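Local coordinates for protein Abbfa_003403 (Acinetobacter baumannii, PDB 4ZXH) that probably assembles a peptide as a four-domain nonribosomal peptide synthetase, activating and condensing building blocks on a phosphopantetheine carrier before a thioesterase domain acts on the product, at residues 1127-1137 with 1155-1165. Residues are numbered along the deposited sequence; the frame is centred on the assembly and turned at random.
Sequences PQGPYFLGGWC and QQVTGIVMIDT
The beta-alpha-beta unit of an alpha/beta-hydrolase thioesterase is well illustrated where Trp1136 pairs with Ile1163 at the C-terminal ends of parallel strands 1131-1136 and 1157-1163, whose axes diverge by only 7°. Just beyond, the backbone N-H of Cys1137, probably the nucleophile on its elbow, donates a hydrogen bond to Ile1163 O (N to O 2.9 Å), and Thr1165 OG1, set beside its own backbone N (chi1 -59°), donates to Cys1137 O along a lone pair, 2.9 Å away. Back along the strands the backbones exchange hydrogen bonds in turn, including Val1161 N to Leu1133 O and Ile1163 N to Gly1135 O. Strand 1157-1163 spends one residue more between the Tyr1131-Val1157 and Leu1133-Ile1160 pairs, a beta bulge at Thr1158 and Gly1159. On one face Phe1132 CZ meets Val1161 CG2 at 3.9 Å, and Trp1136 CD1 lies 4.0 Å from Ile1163 CG2. At the N-terminal end the bend at chi2 of Gln1155 turns its amide back: OE1 accepts Gly1129 N from above the carbonyl plane (3.0 Å), NE2 donates to OE1 of the poorly ordered Gln1128 (3.2 Å), a less certain bond, and CG touches the edge of the Tyr1131 ring at CE2 (3.8 Å). Asp1164 OD2 is hydrogen-bonded to His1297 ND1, consistent with a Cys-His-Asp triad. Strands 1067-1070 and 1262-1267 flank the pair, while Leu1133 and Ile1160 pack on Ser1147 of connecting helix 1138-1152, and helix 1111-1125 meets Tyr1131 and Leu1133.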
loop_
_atom_site.group_PDB
_atom_site.type_symbol
_atom_site.label_atom_id
_atom_site.label_comp_id
_atom_site.label_asym_id
_atom_site.label_seq_id
_atom_site.Cartn_x
_atom_site.Cartn_y
_atom_site.Cartn_z
ATOM N N PRO A 1127 9.268 27.983 -41.144
ATOM C CA PRO A 1127 9.162 29.314 -41.748
ATOM C C PRO A 1127 9.200 29.317 -43.276
ATOM O O PRO A 1127 8.547 30.156 -43.900
ATOM C CB PRO A 1127 10.389 30.047 -41.191
ATOM C CG PRO A 1127 10.751 29.303 -39.951
ATOM C CD PRO A 1127 10.439 27.877 -40.257
ATOM N N GLN A 1128 9.972 28.412 -43.866
ATOM C CA GLN A 1128 10.150 28.398 -45.314
ATOM C C GLN A 1128 9.847 27.011 -45.870
ATOM O O GLN A 1128 9.994 25.995 -45.174
ATOM C CB GLN A 1128 11.574 28.830 -45.706
ATOM C CG GLN A 1128 11.972 30.254 -45.268
ATOM C CD GLN A 1128 11.177 31.353 -45.982
ATOM O OE1 GLN A 1128 10.789 31.199 -47.145
ATOM N NE2 GLN A 1128 10.936 32.469 -45.285
ATOM N N GLY A 1129 9.421 26.977 -47.128
ATOM C CA GLY A 1129 9.102 25.733 -47.796
ATOM C C GLY A 1129 10.323 25.052 -48.372
ATOM O O GLY A 1129 11.448 25.461 -48.104
ATOM N N PRO A 1130 10.115 24.012 -49.186
ATOM C CA PRO A 1130 8.827 23.487 -49.663
ATOM C C PRO A 1130 8.008 22.820 -48.566
ATOM O O PRO A 1130 8.590 22.311 -47.602
ATOM C CB PRO A 1130 9.232 22.447 -50.721
ATOM C CG PRO A 1130 10.691 22.654 -50.958
ATOM C CD PRO A 1130 11.242 23.224 -49.700
ATOM N N TYR A 1131 6.686 22.829 -48.721
ATOM C CA TYR A 1131 5.799 22.214 -47.747
ATOM C C TYR A 1131 5.253 20.891 -48.238
ATOM O O TYR A 1131 5.175 20.657 -49.448
ATOM C CB TYR A 1131 4.660 23.160 -47.396
ATOM C CG TYR A 1131 5.165 24.335 -46.627
ATOM C CD1 TYR A 1131 5.483 24.218 -45.280
ATOM C CD2 TYR A 1131 5.370 25.551 -47.249
ATOM C CE1 TYR A 1131 5.978 25.294 -44.569
ATOM C CE2 TYR A 1131 5.855 26.626 -46.550
ATOM C CZ TYR A 1131 6.156 26.500 -45.213
ATOM O OH TYR A 1131 6.638 27.590 -44.517
ATOM N N PHE A 1132 4.900 20.027 -47.283
ATOM C CA PHE A 1132 4.397 18.695 -47.579
ATOM C C PHE A 1132 3.149 18.490 -46.724
ATOM O O PHE A 1132 3.214 18.521 -45.501
ATOM C CB PHE A 1132 5.479 17.640 -47.307
ATOM C CG PHE A 1132 5.108 16.252 -47.742
ATOM C CD1 PHE A 1132 4.258 16.043 -48.822
ATOM C CD2 PHE A 1132 5.586 15.147 -47.053
ATOM C CE1 PHE A 1132 3.904 14.752 -49.215
ATOM C CE2 PHE A 1132 5.239 13.860 -47.440
ATOM C CZ PHE A 1132 4.395 13.660 -48.526
ATOM N N LEU A 1133 2.008 18.307 -47.378
ATOM C CA LEU A 1133 0.711 18.414 -46.724
ATOM C C LEU A 1133 -0.153 17.216 -47.012
ATOM O O LEU A 1133 0.033 16.526 -48.021
ATOM C CB LEU A 1133 -0.053 19.653 -47.205
ATOM C CG LEU A 1133 0.691 20.947 -47.418
ATOM C CD1 LEU A 1133 -0.138 21.783 -48.304
ATOM C CD2 LEU A 1133 0.872 21.629 -46.084
ATOM N N GLY A 1134 -1.151 17.008 -46.166
ATOM C CA GLY A 1134 -2.047 15.909 -46.395
ATOM C C GLY A 1134 -3.133 15.799 -45.364
ATOM O O GLY A 1134 -3.102 16.498 -44.348
ATOM N N GLY A 1135 -4.079 14.901 -45.624
ATOM C CA GLY A 1135 -5.248 14.759 -44.785
ATOM C C GLY A 1135 -6.126 13.599 -45.228
ATOM O O GLY A 1135 -6.130 13.173 -46.403
ATOM N N TRP A 1136 -6.859 13.062 -44.260
ATOM C CA TRP A 1136 -7.812 12.022 -44.552
ATOM C C TRP A 1136 -9.148 12.718 -44.695
ATOM O O TRP A 1136 -9.436 13.645 -43.945
ATOM C CB TRP A 1136 -7.836 10.950 -43.448
ATOM C CG TRP A 1136 -9.066 10.125 -43.536
ATOM C CD1 TRP A 1136 -9.347 9.169 -44.473
ATOM C CD2 TRP A 1136 -10.211 10.202 -42.688
ATOM N NE1 TRP A 1136 -10.594 8.629 -44.245
ATOM C CE2 TRP A 1136 -11.151 9.254 -43.157
ATOM C CE3 TRP A 1136 -10.540 10.978 -41.567
ATOM C CZ2 TRP A 1136 -12.396 9.067 -42.554
ATOM C CZ3 TRP A 1136 -11.789 10.786 -40.959
ATOM C CH2 TRP A 1136 -12.697 9.847 -41.462
ATOM N N CYS A 1137 -9.957 12.306 -45.661
ATOM C CA CYS A 1137 -11.277 12.920 -45.837
ATOM C C CYS A 1137 -11.159 14.457 -45.974
ATOM O O CYS A 1137 -10.365 14.968 -46.774
ATOM C CB CYS A 1137 -12.188 12.535 -44.658
ATOM S SG CYS A 1137 -13.962 12.919 -44.829
ATOM N N GLN A 1155 5.427 30.451 -51.490
ATOM C CA GLN A 1155 5.933 29.172 -51.004
ATOM C C GLN A 1155 5.632 28.039 -51.980
ATOM O O GLN A 1155 4.591 28.039 -52.633
ATOM C CB GLN A 1155 5.334 28.848 -49.635
ATOM C CG GLN A 1155 5.710 29.848 -48.559
ATOM C CD GLN A 1155 7.209 29.940 -48.362
ATOM O OE1 GLN A 1155 7.953 29.011 -48.701
ATOM N NE2 GLN A 1155 7.663 31.058 -47.802
ATOM N N GLN A 1156 6.535 27.070 -52.091
ATOM C CA GLN A 1156 6.246 25.944 -52.964
ATOM C C GLN A 1156 5.712 24.748 -52.171
ATOM O O GLN A 1156 5.948 24.609 -50.970
ATOM C CB GLN A 1156 7.475 25.541 -53.797
ATOM C CG GLN A 1156 7.358 25.888 -55.310
ATOM C CD GLN A 1156 6.039 25.417 -55.985
ATOM O OE1 GLN A 1156 5.336 24.521 -55.495
ATOM N NE2 GLN A 1156 5.712 26.035 -57.121
ATOM N N VAL A 1157 4.959 23.905 -52.866
ATOM C CA VAL A 1157 4.326 22.745 -52.273
ATOM C C VAL A 1157 4.925 21.486 -52.892
ATOM O O VAL A 1157 4.847 21.290 -54.107
ATOM C CB VAL A 1157 2.810 22.767 -52.500
ATOM C CG1 VAL A 1157 2.178 21.561 -51.870
ATOM C CG2 VAL A 1157 2.207 24.039 -51.936
ATOM N N THR A 1158 5.540 20.641 -52.072
ATOM C CA THR A 1158 6.176 19.433 -52.590
ATOM C C THR A 1158 5.130 18.456 -53.105
ATOM O O THR A 1158 5.288 17.863 -54.175
ATOM C CB THR A 1158 7.039 18.739 -51.521
ATOM O OG1 THR A 1158 8.134 19.595 -51.175
ATOM C CG2 THR A 1158 7.589 17.421 -52.049
ATOM N N GLY A 1159 4.056 18.303 -52.338
ATOM C CA GLY A 1159 2.976 17.417 -52.712
ATOM C C GLY A 1159 1.869 17.389 -51.679
ATOM O O GLY A 1159 2.046 17.834 -50.546
ATOM N N ILE A 1160 0.718 16.866 -52.081
ATOM C CA ILE A 1160 -0.419 16.719 -51.186
ATOM C C ILE A 1160 -0.826 15.251 -51.071
ATOM O O ILE A 1160 -1.034 14.580 -52.084
ATOM C CB ILE A 1160 -1.622 17.510 -51.676
ATOM C CG1 ILE A 1160 -1.266 18.978 -51.847
ATOM C CG2 ILE A 1160 -2.752 17.393 -50.679
ATOM C CD1 ILE A 1160 -2.426 19.798 -52.361
ATOM N N VAL A 1161 -0.947 14.745 -49.852
ATOM C CA VAL A 1161 -1.490 13.411 -49.693
ATOM C C VAL A 1161 -2.961 13.461 -49.308
ATOM O O VAL A 1161 -3.317 13.994 -48.262
ATOM C CB VAL A 1161 -0.736 12.616 -48.649
ATOM C CG1 VAL A 1161 -1.400 11.269 -48.464
ATOM C CG2 VAL A 1161 0.696 12.426 -49.086
ATOM N N MET A 1162 -3.828 12.914 -50.153
ATOM C CA MET A 1162 -5.245 12.925 -49.828
ATOM C C MET A 1162 -5.758 11.524 -49.741
ATOM O O MET A 1162 -5.732 10.784 -50.726
ATOM C CB MET A 1162 -6.048 13.696 -50.869
ATOM C CG MET A 1162 -5.843 15.196 -50.849
ATOM S SD MET A 1162 -6.752 15.881 -52.229
ATOM C CE MET A 1162 -5.864 17.413 -52.531
ATOM N N ILE A 1163 -6.232 11.151 -48.562
ATOM C CA ILE A 1163 -6.740 9.805 -48.378
ATOM C C ILE A 1163 -8.273 9.813 -48.432
ATOM O O ILE A 1163 -8.937 10.346 -47.541
ATOM C CB ILE A 1163 -6.225 9.207 -47.068
ATOM C CG1 ILE A 1163 -4.704 9.394 -46.994
ATOM C CG2 ILE A 1163 -6.562 7.739 -47.005
ATOM C CD1 ILE A 1163 -4.107 9.055 -45.667
ATOM N N ASP A 1164 -8.803 9.239 -49.514
ATOM C CA ASP A 1164 -10.232 9.190 -49.803
ATOM C C ASP A 1164 -10.966 10.519 -49.544
ATOM O O ASP A 1164 -12.044 10.560 -48.962
ATOM C CB ASP A 1164 -10.886 8.063 -49.015
ATOM C CG ASP A 1164 -12.103 7.490 -49.730
ATOM O OD1 ASP A 1164 -11.977 7.080 -50.910
ATOM O OD2 ASP A 1164 -13.196 7.484 -49.117
ATOM N N THR A 1165 -10.361 11.604 -49.997
ATOM C CA THR A 1165 -10.926 12.938 -49.867
ATOM C C THR A 1165 -11.923 13.226 -50.963
ATOM O O THR A 1165 -11.556 13.253 -52.139
ATOM C CB THR A 1165 -9.814 14.000 -49.938
ATOM O OG1 THR A 1165 -8.883 13.750 -48.896
ATOM C CG2 THR A 1165 -10.361 15.397 -49.802
#